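Local coordinates for protein bradyzoite pseudokinase 1 (PDB 6M7Z) that has a divergent protein-kinase fold without the glycine-rich loop, probably has little or no kinase activity, and may take part in shaping the parasitophorous vacuole membrane, at residues Asn243-Leu248 with Asp264-Leu269; Asp145-Ala150 with Asp293-Gly298; Val133-Glu138 with Glu171-Ser176; Asn152-Leu157 with Val239-Leu244. All coordinates share one frame; numbering follows the deposited sequence.

Contact 1 (Asn243-Leu248 with Asp264-Leu269); sequences NLVQLL and DHLELL. With EDO (1,2-ethanediol), chain G.
Leu244, Val245 and Leu248 form the face of helix 243-248 that meets Leu266 and Leu269 of helix 264-269; the side-chain packing is apolar, and no hydrogen bond crosses. Val245 offers one branch: CG2 stands beside the backbone N and slides past Leu269, 4.0 Å from its CG, while also lying 4.3 Å from Leu266 CD2 and touching the carbonyl oxygen of Leu266. Valine suits this place, because its short branched side chain sets CG2 between Leu266 and Leu269. Leu244 crosses Leu269 at about a right angle, with the two CD2 methyls 4.1 Å apart.

Leu266 uses both methyls on Leu248, its CD2 reaching Leu248 CB at 4.1 Å and its CD1 resting on a carbonyl, 3.8 Å from Leu248 O. In the C-lobe of the protein-kinase fold these segments belong to the central F helix (230-248) and probably the H helix (263-276). The two segments run roughly antiparallel, at 147°, with axes 10.0 Å apart. Val146 of helix 146-161 touches Leu248, Leu266 and Leu269.

Polar chemistry appears elsewhere on the first helix. There, Asn243 OD1 accepts a hydrogen bond from O2 of 1,2-ethanediol, probably from the crystallisation liquor, at 3.1 Å, and Leu247 CD2 lies 3.6 Å from that same O2.

Contact 2 (Asp145-Ala150 with Asp293-Gly298); sequences DVQVLA and DPLFEG
Gln147 runs out nearly straight, with CG opposite the backbone N (chi1 -179°) and CD continuing the line (chi2 -163°), and this carries its amide to Leu295 O. Gln147 NE2 donates to Leu295 O at 2.7 Å, in a hydrogen bond bent to 150° at the hydrogen and lying in the carbonyl plane. Glutamine suits the place: its methylenes run alongside Leu295, Gln147 CG 4.0 Å from Leu295 CD1, while its end satisfies the carbonyl of Leu295 in the 3-10 turn. Phe296, whose CG sits beside its own backbone N, turns the edge of its ring to the helix. Phe296 CE1 lies 3.6 Å from Gln147 O and 3.9 Å from Ala150 CB, where a small residue lets the ring come close.

Each segment is shaped by an aspartate. Asp145 caps the helix through weak bonds from Gln147 N and Val148 N, and Asp293 OD1 accepts from Leu295 N at 3.1 Å to make an Asx turn. The Asp-Pro-Leu-Phe run after helix 287-291 resembles the His-Pro-aromatic ending of protein-kinase subdomain XI, here packed against the start of the E helix.

Contact 3 (Val133-Glu138 with Glu171-Ser176); sequences VGDMLE and ELNSFS
Asn173 reaches across to Asp135 and the opening turn of helix 133-138. From CB its chain swings to put CG beside the backbone N (chi1 -79°), and Asn173 CG comes 3.8 Å from Asp135 OD1. Beyond it the amide divides its work. Asn173 OD1 accepts from Asp135 N at 3.0 Å, in its carbonyl plane and on a lone pair. Asn173 ND2 donates to Asp135 OD1 at 3.2 Å, arriving from above the carboxylate, whose plane stands 70° from the amide. Asparagine fits because one flat group both accepts from the helix start and donates to the aspartate, so its rotation is fixed at two points.

Gly134, with no side chain, makes room first for Asn173 OD1 and then for Leu172, whose CB lies 3.8 Å from Gly134 CA. Val133 N donates a hydrogen bond to Phe175 O at 3.0 Å, and Val133 CG2 packs 3.6 Å from Phe175 CB.

Segment 171-176 closes what corresponds to the kinase catalytic loop; Ser174 probably stands where active kinases keep a metal-binding asparagine. Around it, Leu172 touches helices 146-161 and 230-248, Phe175 lies against helix 146-161 and Leu185 of strand 183-185, and Ser174 and Ser176 make backbone bonds to Gly186 and Val184.

Contact 4 (Asn152-Leu157 with Val239-Leu244); sequences NMVAAL and VAFRNL. With EDO (1,2-ethanediol), chain G.
The Phe241 ring points its rim at helix 152-157, and both Met153 SD and Val154 CG2 lie at that edge, near the ring plane. Met153 SD is 5.2 Å from the centroid of the Phe241 ring and 86° off the ring normal, a Met-aromatic contact of the edge type. Val154 crosses Phe241 at about a right angle and sets CG2 3.8 Å from CZ, the far corner of the ring. Helix 263-276 also packs on this phenylalanine, through Leu269, Ser273 and Met276.

Met153 and Phe241 slide past each other in opposite directions. A bend at the thioether (chi3 71°) brings the methyl to the ring, with Met153 CE 3.4 Å from Phe241 CE1, a close approach. Met153 CE is also 4.4 Å from Ala240 CB, and Met153 SD is 4.4 Å from Leu244 CD2. Methionine suits this position because its long, flexible chain spans the distance between the helices, whose segment axes are 12.3 Å apart, to reach the ring.

Helices 146-161 and 230-248 are the E and F helices of the kinase C-lobe, and here they run almost antiparallel. No hydrogen bond joins the two segments; they are held by dispersion and the sulfur-ring contact, which implies that complementary shape, rather than directional bonding, sets how these buried helices fit together.

All four contacts are buried, but at different distances from the chain's centre: the centres of contacts 3 and 4 lie about 10 and 12 Å from it, those of contacts 1 and 2 about 22 and 21 Å. Helix 230-248 serves contacts 1 and 4, helix 146-161 contacts 2 and 4, and contact 4 therefore joins the two shared elements. Leu269 connects them further, touching Phe241, Val146 and Leu295. The two helix-helix pairings have no hydrogen bond across them; contact 1 packs aliphatic side chains, and contact 4 adds a Met-aromatic contact. Where a helix end meets a turn or strand, as in contacts 2 and 3, amide side chains add hydrogen bonds, and contact 3 a main-chain bond as well.

Contact 1 (Asn243-Leu248 with Asp264-Leu269)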
loop_
_atom_site.group_PDB
_atom_site.type_symbol
_atom_site.label_atom_id
_atom_site.label_comp_id
_atom_site.label_asym_id
_atom_site.label_seq_id
_atom_site.Cartn_x
_atom_site.Cartn_y
_atom_site.Cartn_z
ATOM N N ASN A 243 -10.081 -13.985 -3.871
ATOM C CA ASN A 243 -10.755 -12.882 -4.531
ATOM C C ASN A 243 -10.231 -12.775 -5.962
ATOM O O ASN A 243 -11.007 -12.622 -6.913
ATOM C CB ASN A 243 -10.605 -11.601 -3.704
ATOM C CG ASN A 243 -11.443 -10.424 -4.152
ATOM O OD1 ASN A 243 -12.159 -10.484 -5.144
ATOM N ND2 ASN A 243 -11.307 -9.318 -3.450
ATOM N N LEU A 244 -8.904 -12.884 -6.103
ATOM C CA LEU A 244 -8.218 -12.778 -7.383
ATOM C C LEU A 244 -8.700 -13.892 -8.334
ATOM O O LEU A 244 -9.076 -13.622 -9.488
ATOM C CB LEU A 244 -6.722 -12.853 -7.083
ATOM C CG LEU A 244 -5.715 -12.678 -8.212
ATOM C CD1 LEU A 244 -6.090 -11.548 -9.125
ATOM C CD2 LEU A 244 -4.346 -12.415 -7.603
ATOM N N VAL A 245 -8.733 -15.136 -7.837
ATOM C CA VAL A 245 -9.177 -16.285 -8.618
ATOM C C VAL A 245 -10.653 -16.123 -9.037
ATOM O O VAL A 245 -11.019 -16.441 -10.171
ATOM C CB VAL A 245 -8.955 -17.603 -7.847
ATOM C CG1 VAL A 245 -9.672 -18.768 -8.507
ATOM C CG2 VAL A 245 -7.483 -17.932 -7.717
ATOM N N GLN A 246 -11.515 -15.655 -8.135
ATOM C CA GLN A 246 -12.935 -15.444 -8.459
ATOM C C GLN A 246 -13.073 -14.404 -9.586
ATOM O O GLN A 246 -13.956 -14.520 -10.427
ATOM C CB GLN A 246 -13.735 -14.993 -7.227
ATOM C CG GLN A 246 -13.942 -16.078 -6.178
ATOM C CD GLN A 246 -14.348 -15.523 -4.834
ATOM O OE1 GLN A 246 -14.332 -14.317 -4.618
ATOM N NE2 GLN A 246 -14.725 -16.398 -3.915
ATOM N N LEU A 247 -12.212 -13.378 -9.600
ATOM C CA LEU A 247 -12.339 -12.306 -10.593
ATOM C C LEU A 247 -11.869 -12.777 -11.974
ATOM O O LEU A 247 -12.417 -12.323 -12.972
ATOM C CB LEU A 247 -11.534 -11.088 -10.145
ATOM C CG LEU A 247 -12.125 -10.306 -8.970
ATOM C CD1 LEU A 247 -11.158 -9.234 -8.498
ATOM C CD2 LEU A 247 -13.458 -9.686 -9.342
ATOM N N LEU A 248 -10.860 -13.666 -12.031
ATOM C CA LEU A 248 -10.176 -13.979 -13.285
ATOM C C LEU A 248 -10.581 -15.345 -13.862
ATOM O O LEU A 248 -10.183 -15.642 -15.000
ATOM C CB LEU A 248 -8.669 -13.940 -13.057
ATOM C CG LEU A 248 -8.061 -12.557 -12.801
ATOM C CD1 LEU A 248 -6.566 -12.670 -12.564
ATOM C CD2 LEU A 248 -8.327 -11.595 -13.949
ATOM N N ASP A 264 -3.720 -22.895 -15.688
ATOM C CA ASP A 264 -2.977 -23.783 -14.780
ATOM C C ASP A 264 -2.452 -22.976 -13.576
ATOM O O ASP A 264 -2.393 -23.500 -12.448
ATOM C CB ASP A 264 -1.891 -24.576 -15.523
ATOM C CG ASP A 264 -0.724 -23.763 -16.066
ATOM O OD1 ASP A 264 -0.962 -22.645 -16.583
ATOM O OD2 ASP A 264 0.419 -24.264 -15.981
ATOM N N HIS A 265 -2.076 -21.710 -13.799
ATOM C CA HIS A 265 -1.681 -20.798 -12.704
ATOM C C HIS A 265 -2.854 -20.581 -11.740
ATOM O O HIS A 265 -2.664 -20.604 -10.532
ATOM C CB HIS A 265 -1.166 -19.454 -13.251
ATOM C CG HIS A 265 0.213 -19.489 -13.831
ATOM N ND1 HIS A 265 0.731 -18.422 -14.546
ATOM C CD2 HIS A 265 1.150 -20.462 -13.868
ATOM C CE1 HIS A 265 1.947 -18.723 -14.959
ATOM N NE2 HIS A 265 2.230 -19.971 -14.557
ATOM N N LEU A 266 -4.059 -20.373 -12.288
ATOM C CA LEU A 266 -5.269 -20.103 -11.487
ATOM C C LEU A 266 -5.593 -21.298 -10.581
ATOM O O LEU A 266 -5.939 -21.104 -9.411
ATOM C CB LEU A 266 -6.459 -19.791 -12.397
ATOM C CG LEU A 266 -6.493 -18.388 -12.993
ATOM C CD1 LEU A 266 -7.595 -18.251 -14.039
ATOM C CD2 LEU A 266 -6.662 -17.342 -11.906
ATOM N N GLU A 267 -5.488 -22.514 -11.124
ATOM C CA GLU A 267 -5.824 -23.723 -10.379
ATOM C C GLU A 267 -4.826 -23.879 -9.220
ATOM O O GLU A 267 -5.216 -24.195 -8.090
ATOM C CB GLU A 267 -5.876 -24.948 -11.298
ATOM C CG GLU A 267 -7.023 -24.903 -12.301
ATOM C CD GLU A 267 -6.997 -25.948 -13.412
ATOM O OE1 GLU A 267 -6.605 -27.096 -13.142
ATOM O OE2 GLU A 267 -7.371 -25.608 -14.565
ATOM N N LEU A 268 -3.547 -23.611 -9.498
ATOM C CA LEU A 268 -2.489 -23.712 -8.486
ATOM C C LEU A 268 -2.684 -22.641 -7.396
ATOM O O LEU A 268 -2.530 -22.936 -6.207
ATOM C CB LEU A 268 -1.118 -23.581 -9.157
ATOM C CG LEU A 268 -0.668 -24.792 -9.981
ATOM C CD1 LEU A 268 0.656 -24.502 -10.678
ATOM C CD2 LEU A 268 -0.571 -26.060 -9.125
ATOM N N LEU A 269 -3.044 -21.409 -7.793
ATOM C CA LEU A 269 -3.268 -20.337 -6.830
ATOM C C LEU A 269 -4.484 -20.666 -5.946
ATOM O O LEU A 269 -4.460 -20.415 -4.737
ATOM C CB LEU A 269 -3.464 -19.010 -7.562
ATOM C CG LEU A 269 -3.604 -17.782 -6.657
ATOM C CD1 LEU A 269 -2.472 -17.704 -5.641
ATOM C CD2 LEU A 269 -3.656 -16.501 -7.463
HETATM C C1 EDO G . -12.116 -6.402 -5.689
HETATM O O1 EDO G . -11.382 -5.940 -4.552
HETATM C C2 EDO G . -13.358 -7.125 -5.200
HETATM O O2 EDO G . -13.760 -8.090 -6.173
#

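Contact 2 (Asp145-Ala150 with Asp293-Gly298)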
loop_
_atom_site.group_PDB
_atom_site.type_symbol
_atom_site.label_atom_id
_atom_site.label_comp_id
_atom_site.label_asym_id
_atom_site.label_seq_id
_atom_site.Cartn_x
_atom_site.Cartn_y
_atom_site.Cartn_z
ATOM N N ASP A 145 -0.104 -11.605 -15.431
ATOM C CA ASP A 145 0.489 -12.883 -15.111
ATOM C C ASP A 145 0.165 -13.174 -13.633
ATOM O O ASP A 145 0.691 -12.527 -12.722
ATOM C CB ASP A 145 1.987 -12.842 -15.433
ATOM C CG ASP A 145 2.734 -14.140 -15.223
ATOM O OD1 ASP A 145 2.295 -14.938 -14.384
ATOM O OD2 ASP A 145 3.771 -14.333 -15.902
ATOM N N VAL A 146 -0.721 -14.151 -13.412
ATOM C CA VAL A 146 -1.233 -14.510 -12.091
ATOM C C VAL A 146 -0.083 -14.972 -11.180
ATOM O O VAL A 146 -0.039 -14.652 -9.993
ATOM C CB VAL A 146 -2.320 -15.589 -12.213
ATOM C CG1 VAL A 146 -2.700 -16.183 -10.870
ATOM C CG2 VAL A 146 -3.547 -15.023 -12.901
ATOM N N GLN A 147 0.823 -15.767 -11.743
ATOM C CA GLN A 147 1.916 -16.355 -10.994
ATOM C C GLN A 147 2.797 -15.241 -10.407
ATOM O O GLN A 147 3.155 -15.270 -9.232
ATOM C CB GLN A 147 2.714 -17.274 -11.920
ATOM C CG GLN A 147 3.884 -17.963 -11.242
ATOM C CD GLN A 147 4.883 -18.522 -12.222
ATOM O OE1 GLN A 147 5.037 -18.026 -13.340
ATOM N NE2 GLN A 147 5.548 -19.586 -11.809
ATOM N N VAL A 148 3.132 -14.261 -11.248
ATOM C CA VAL A 148 4.072 -13.206 -10.886
ATOM C C VAL A 148 3.394 -12.218 -9.930
ATOM O O VAL A 148 4.039 -11.723 -9.005
ATOM C CB VAL A 148 4.631 -12.501 -12.138
ATOM C CG1 VAL A 148 5.516 -11.311 -11.771
ATOM C CG2 VAL A 148 5.403 -13.481 -13.018
ATOM N N LEU A 149 2.101 -11.945 -10.148
ATOM C CA LEU A 149 1.356 -11.014 -9.293
ATOM C C LEU A 149 1.290 -11.576 -7.873
ATOM O O LEU A 149 1.573 -10.874 -6.898
ATOM C CB LEU A 149 -0.052 -10.787 -9.851
ATOM C CG LEU A 149 -0.946 -9.868 -9.014
ATOM C CD1 LEU A 149 -0.290 -8.525 -8.764
ATOM C CD2 LEU A 149 -2.263 -9.647 -9.718
ATOM N N ALA A 150 0.942 -12.858 -7.776
ATOM C CA ALA A 150 0.829 -13.540 -6.494
ATOM C C ALA A 150 2.177 -13.519 -5.768
ATOM O O ALA A 150 2.230 -13.300 -4.573
ATOM C CB ALA A 150 0.335 -14.946 -6.704
ATOM N N ASP A 293 5.957 -22.919 -2.730
ATOM C CA ASP A 293 4.799 -23.588 -3.319
ATOM C C ASP A 293 5.095 -23.863 -4.793
ATOM O O ASP A 293 5.821 -23.099 -5.439
ATOM C CB ASP A 293 3.514 -22.772 -3.111
ATOM C CG ASP A 293 2.233 -23.480 -3.535
ATOM O OD1 ASP A 293 1.875 -23.385 -4.725
ATOM O OD2 ASP A 293 1.604 -24.141 -2.670
ATOM N N PRO A 294 4.568 -24.983 -5.356
ATOM C CA PRO A 294 4.677 -25.279 -6.785
ATOM C C PRO A 294 4.406 -24.115 -7.752
ATOM O O PRO A 294 5.017 -24.054 -8.817
ATOM C CB PRO A 294 3.598 -26.350 -6.996
ATOM C CG PRO A 294 3.551 -27.096 -5.676
ATOM C CD PRO A 294 3.896 -26.070 -4.620
ATOM N N LEU A 295 3.489 -23.213 -7.378
ATOM C CA LEU A 295 3.084 -22.101 -8.243
ATOM C C LEU A 295 4.291 -21.227 -8.609
ATOM O O LEU A 295 4.318 -20.674 -9.699
ATOM C CB LEU A 295 2.011 -21.271 -7.525
ATOM C CG LEU A 295 1.631 -19.945 -8.184
ATOM C CD1 LEU A 295 1.072 -20.195 -9.586
ATOM C CD2 LEU A 295 0.630 -19.192 -7.322
ATOM N N PHE A 296 5.279 -21.116 -7.709
ATOM C CA PHE A 296 6.366 -20.130 -7.852
ATOM C C PHE A 296 7.689 -20.753 -8.326
ATOM O O PHE A 296 8.698 -20.048 -8.377
ATOM C CB PHE A 296 6.592 -19.399 -6.527
ATOM C CG PHE A 296 5.364 -18.742 -5.961
ATOM C CD1 PHE A 296 4.577 -17.912 -6.748
ATOM C CD2 PHE A 296 4.989 -18.953 -4.642
ATOM C CE1 PHE A 296 3.454 -17.293 -6.224
ATOM C CE2 PHE A 296 3.858 -18.343 -4.122
ATOM C CZ PHE A 296 3.102 -17.506 -4.912
ATOM N N GLU A 297 7.694 -22.038 -8.692
ATOM C CA GLU A 297 8.932 -22.668 -9.185
ATOM C C GLU A 297 9.335 -22.041 -10.527
ATOM O O GLU A 297 8.509 -21.836 -11.404
ATOM C CB GLU A 297 8.791 -24.188 -9.279
ATOM C CG GLU A 297 9.020 -24.867 -7.943
ATOM C CD GLU A 297 8.565 -26.307 -7.871
ATOM O OE1 GLU A 297 8.447 -26.954 -8.939
ATOM O OE2 GLU A 297 8.326 -26.769 -6.742
ATOM N N GLY A 298 10.629 -21.732 -10.640
ATOM C CA GLY A 298 11.210 -21.074 -11.804
ATOM C C GLY A 298 11.325 -19.567 -11.639
ATOM O O GLY A 298 11.922 -18.910 -12.493
#

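Contact 3 (Val133-Glu138 with Glu171-Ser176)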
loop_
_atom_site.group_PDB
_atom_site.type_symbol
_atom_site.label_atom_id
_atom_site.label_comp_id
_atom_site.label_asym_id
_atom_site.label_seq_id
_atom_site.Cartn_x
_atom_site.Cartn_y
_atom_site.Cartn_z
ATOM N N VAL A 133 -5.318 -2.837 -7.324
ATOM C CA VAL A 133 -5.278 -4.093 -8.059
ATOM C C VAL A 133 -6.689 -4.700 -8.144
ATOM O O VAL A 133 -7.091 -5.196 -9.191
ATOM C CB VAL A 133 -4.287 -5.074 -7.410
ATOM C CG1 VAL A 133 -4.408 -6.477 -8.015
ATOM C CG2 VAL A 133 -2.862 -4.564 -7.547
ATOM N N GLY A 134 -7.430 -4.679 -7.020
ATOM C CA GLY A 134 -8.784 -5.234 -6.998
ATOM C C GLY A 134 -9.690 -4.557 -8.023
ATOM O O GLY A 134 -10.332 -5.212 -8.840
ATOM N N ASP A 135 -9.718 -3.220 -7.986
ATOM C CA ASP A 135 -10.504 -2.423 -8.924
ATOM C C ASP A 135 -10.086 -2.709 -10.369
ATOM O O ASP A 135 -10.930 -2.838 -11.230
ATOM C CB ASP A 135 -10.367 -0.928 -8.638
ATOM C CG ASP A 135 -10.990 -0.515 -7.317
ATOM O OD1 ASP A 135 -11.758 -1.336 -6.732
ATOM O OD2 ASP A 135 -10.677 0.613 -6.859
ATOM N N MET A 136 -8.783 -2.780 -10.632
ATOM C CA MET A 136 -8.307 -2.978 -11.983
ATOM C C MET A 136 -8.797 -4.319 -12.545
ATOM O O MET A 136 -9.237 -4.377 -13.700
ATOM C CB MET A 136 -6.782 -2.949 -12.032
ATOM C CG MET A 136 -6.218 -1.572 -11.933
ATOM S SD MET A 136 -4.436 -1.654 -11.736
ATOM C CE MET A 136 -3.932 -1.813 -13.453
ATOM N N LEU A 137 -8.709 -5.386 -11.736
ATOM C CA LEU A 137 -9.113 -6.712 -12.187
ATOM C C LEU A 137 -10.636 -6.785 -12.344
ATOM O O LEU A 137 -11.112 -7.450 -13.221
ATOM C CB LEU A 137 -8.637 -7.763 -11.181
ATOM C CG LEU A 137 -7.131 -7.911 -11.047
ATOM C CD1 LEU A 137 -6.790 -9.024 -10.095
ATOM C CD2 LEU A 137 -6.496 -8.169 -12.392
ATOM N N GLU A 138 -11.375 -6.082 -11.487
ATOM C CA GLU A 138 -12.838 -6.148 -11.442
ATOM C C GLU A 138 -13.438 -5.520 -12.709
ATOM O O GLU A 138 -14.412 -6.011 -13.242
ATOM C CB GLU A 138 -13.357 -5.470 -10.173
ATOM C CG GLU A 138 -14.847 -5.663 -9.959
ATOM C CD GLU A 138 -15.328 -5.272 -8.580
ATOM O OE1 GLU A 138 -15.866 -6.158 -7.874
ATOM O OE2 GLU A 138 -15.165 -4.084 -8.225
ATOM N N GLU A 171 -6.137 -6.703 1.694
ATOM C CA GLU A 171 -7.090 -7.059 0.660
ATOM C C GLU A 171 -6.445 -6.755 -0.697
ATOM O O GLU A 171 -5.399 -6.138 -0.756
ATOM C CB GLU A 171 -8.427 -6.352 0.886
ATOM C CG GLU A 171 -8.361 -4.837 0.888
ATOM C CD GLU A 171 -9.673 -4.088 1.096
ATOM O OE1 GLU A 171 -10.426 -3.990 0.128
ATOM O OE2 GLU A 171 -9.945 -3.614 2.231
ATOM N N LEU A 172 -7.076 -7.178 -1.790
ATOM C CA LEU A 172 -6.540 -6.893 -3.103
ATOM C C LEU A 172 -6.249 -5.408 -3.275
ATOM O O LEU A 172 -5.237 -5.050 -3.871
ATOM C CB LEU A 172 -7.504 -7.369 -4.187
ATOM C CG LEU A 172 -7.325 -8.828 -4.587
ATOM C CD1 LEU A 172 -8.313 -9.165 -5.678
ATOM C CD2 LEU A 172 -5.910 -9.105 -5.058
ATOM N N ASN A 173 -7.133 -4.551 -2.772
ATOM C CA ASN A 173 -6.996 -3.082 -2.974
ATOM C C ASN A 173 -5.931 -2.484 -2.038
ATOM O O ASN A 173 -5.666 -1.289 -2.125
ATOM C CB ASN A 173 -8.339 -2.360 -2.858
ATOM C CG ASN A 173 -9.199 -2.482 -4.105
ATOM O OD1 ASN A 173 -8.728 -2.822 -5.198
ATOM N ND2 ASN A 173 -10.481 -2.202 -3.948
ATOM N N SER A 174 -5.306 -3.297 -1.181
ATOM C CA SER A 174 -4.135 -2.875 -0.447
ATOM C C SER A 174 -2.970 -2.665 -1.416
ATOM O O SER A 174 -2.069 -1.917 -1.122
ATOM C CB SER A 174 -3.752 -3.871 0.623
ATOM O OG SER A 174 -4.772 -4.024 1.592
ATOM N N PHE A 175 -3.010 -3.361 -2.552
ATOM C CA PHE A 175 -1.977 -3.355 -3.554
ATOM C C PHE A 175 -2.355 -2.360 -4.649
ATOM O O PHE A 175 -3.521 -2.275 -5.050
ATOM C CB PHE A 175 -1.773 -4.768 -4.109
ATOM C CG PHE A 175 -1.276 -5.765 -3.086
ATOM C CD1 PHE A 175 0.077 -5.927 -2.839
ATOM C CD2 PHE A 175 -2.167 -6.526 -2.348
ATOM C CE1 PHE A 175 0.523 -6.837 -1.893
ATOM C CE2 PHE A 175 -1.723 -7.426 -1.393
ATOM C CZ PHE A 175 -0.384 -7.585 -1.168
ATOM N N SER A 176 -1.359 -1.611 -5.130
ATOM C CA SER A 176 -1.577 -0.666 -6.219
ATOM C C SER A 176 -0.420 -0.741 -7.228
ATOM O O SER A 176 0.651 -1.260 -6.944
ATOM C CB SER A 176 -1.796 0.720 -5.697
ATOM O OG SER A 176 -0.614 1.265 -5.138
#

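Contact 4 (Asn152-Leu157 with Val239-Leu244)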
loop_
_atom_site.group_PDB
_atom_site.type_symbol
_atom_site.label_atom_id
_atom_site.label_comp_id
_atom_site.label_asym_id
_atom_site.label_seq_id
_atom_site.Cartn_x
_atom_site.Cartn_y
_atom_site.Cartn_z
ATOM N N ASN A 152 4.665 -11.338 -6.282
ATOM C CA ASN A 152 4.867 -9.906 -5.978
ATOM C C ASN A 152 4.159 -9.572 -4.646
ATOM O O ASN A 152 4.721 -8.906 -3.768
ATOM C CB ASN A 152 4.418 -9.064 -7.182
ATOM C CG ASN A 152 4.874 -7.612 -7.170
ATOM O OD1 ASN A 152 4.922 -6.969 -6.121
ATOM N ND2 ASN A 152 5.181 -7.067 -8.343
ATOM N N MET A 153 2.941 -10.108 -4.470
ATOM C CA MET A 153 2.125 -9.812 -3.309
ATOM C C MET A 153 2.714 -10.455 -2.045
ATOM O O MET A 153 2.826 -9.772 -1.004
ATOM C CB MET A 153 0.678 -10.270 -3.514
ATOM C CG MET A 153 -0.143 -9.318 -4.383
ATOM S SD MET A 153 -1.580 -10.074 -5.185
ATOM C CE MET A 153 -2.640 -10.331 -3.765
ATOM N N VAL A 154 3.099 -11.735 -2.133
ATOM C CA VAL A 154 3.740 -12.456 -1.012
ATOM C C VAL A 154 5.043 -11.743 -0.622
ATOM O O VAL A 154 5.326 -11.559 0.551
ATOM C CB VAL A 154 4.023 -13.935 -1.352
ATOM C CG1 VAL A 154 4.768 -14.643 -0.235
ATOM C CG2 VAL A 154 2.776 -14.719 -1.672
ATOM N N ALA A 155 5.844 -11.376 -1.622
ATOM C CA ALA A 155 7.143 -10.756 -1.393
ATOM C C ALA A 155 6.956 -9.429 -0.653
ATOM O O ALA A 155 7.735 -9.096 0.229
ATOM C CB ALA A 155 7.874 -10.543 -2.700
ATOM N N ALA A 156 5.927 -8.676 -1.056
ATOM C CA ALA A 156 5.667 -7.355 -0.498
ATOM C C ALA A 156 5.344 -7.494 0.998
ATOM O O ALA A 156 5.895 -6.758 1.834
ATOM C CB ALA A 156 4.561 -6.686 -1.259
ATOM N N LEU A 157 4.490 -8.469 1.321
ATOM C CA LEU A 157 4.101 -8.740 2.697
ATOM C C LEU A 157 5.329 -9.147 3.526
ATOM O O LEU A 157 5.519 -8.667 4.648
ATOM C CB LEU A 157 3.051 -9.857 2.721
ATOM C CG LEU A 157 2.485 -10.190 4.101
ATOM C CD1 LEU A 157 2.001 -8.939 4.801
ATOM C CD2 LEU A 157 1.357 -11.191 3.992
ATOM N N VAL A 239 -7.341 -14.828 1.459
ATOM C CA VAL A 239 -8.645 -14.325 1.051
ATOM C C VAL A 239 -8.486 -13.446 -0.193
ATOM O O VAL A 239 -9.321 -13.487 -1.087
ATOM C CB VAL A 239 -9.354 -13.578 2.203
ATOM C CG1 VAL A 239 -10.555 -12.771 1.719
ATOM C CG2 VAL A 239 -9.747 -14.529 3.308
ATOM N N ALA A 240 -7.416 -12.654 -0.246
ATOM C CA ALA A 240 -7.172 -11.798 -1.403
ATOM C C ALA A 240 -6.894 -12.648 -2.654
ATOM O O ALA A 240 -7.311 -12.297 -3.758
ATOM C CB ALA A 240 -6.051 -10.830 -1.101
ATOM N N PHE A 241 -6.175 -13.754 -2.478
ATOM C CA PHE A 241 -5.879 -14.663 -3.578
ATOM C C PHE A 241 -7.164 -15.323 -4.075
ATOM O O PHE A 241 -7.376 -15.452 -5.289
ATOM C CB PHE A 241 -4.851 -15.715 -3.166
ATOM C CG PHE A 241 -3.427 -15.223 -3.072
ATOM C CD1 PHE A 241 -3.016 -14.062 -3.692
ATOM C CD2 PHE A 241 -2.481 -15.964 -2.379
ATOM C CE1 PHE A 241 -1.721 -13.611 -3.552
ATOM C CE2 PHE A 241 -1.172 -15.523 -2.263
ATOM C CZ PHE A 241 -0.799 -14.352 -2.858
ATOM N N ARG A 242 -8.029 -15.709 -3.136
ATOM C CA ARG A 242 -9.318 -16.276 -3.479
ATOM C C ARG A 242 -10.114 -15.252 -4.304
ATOM O O ARG A 242 -10.728 -15.608 -5.310
ATOM C CB ARG A 242 -10.060 -16.713 -2.215
ATOM C CG ARG A 242 -11.424 -17.325 -2.475
ATOM C CD ARG A 242 -11.473 -18.453 -3.502
ATOM N NE ARG A 242 -10.616 -19.585 -3.166
ATOM C CZ ARG A 242 -10.875 -20.479 -2.203
ATOM N NH1 ARG A 242 -11.967 -20.369 -1.465
ATOM N NH2 ARG A 242 -10.014 -21.456 -1.967
ATOM N N ASN A 243 -10.081 -13.985 -3.871
ATOM C CA ASN A 243 -10.755 -12.882 -4.531
ATOM C C ASN A 243 -10.231 -12.775 -5.962
ATOM O O ASN A 243 -11.007 -12.622 -6.913
ATOM C CB ASN A 243 -10.605 -11.601 -3.704
ATOM C CG ASN A 243 -11.443 -10.424 -4.152
ATOM O OD1 ASN A 243 -12.159 -10.484 -5.144
ATOM N ND2 ASN A 243 -11.307 -9.318 -3.450
ATOM N N LEU A 244 -8.904 -12.884 -6.103
ATOM C CA LEU A 244 -8.218 -12.778 -7.383
ATOM C C LEU A 244 -8.700 -13.892 -8.334
ATOM O O LEU A 244 -9.076 -13.622 -9.488
ATOM C CB LEU A 244 -6.722 -12.853 -7.083
ATOM C CG LEU A 244 -5.715 -12.678 -8.212
ATOM C CD1 LEU A 244 -6.090 -11.548 -9.125
ATOM C CD2 LEU A 244 -4.346 -12.415 -7.603
HETATM C C1 EDO G . -12.116 -6.402 -5.689
HETATM O O1 EDO G . -11.382 -5.940 -4.552
HETATM C C2 EDO G . -13.358 -7.125 -5.200
HETATM O O2 EDO G . -13.760 -8.090 -6.173
#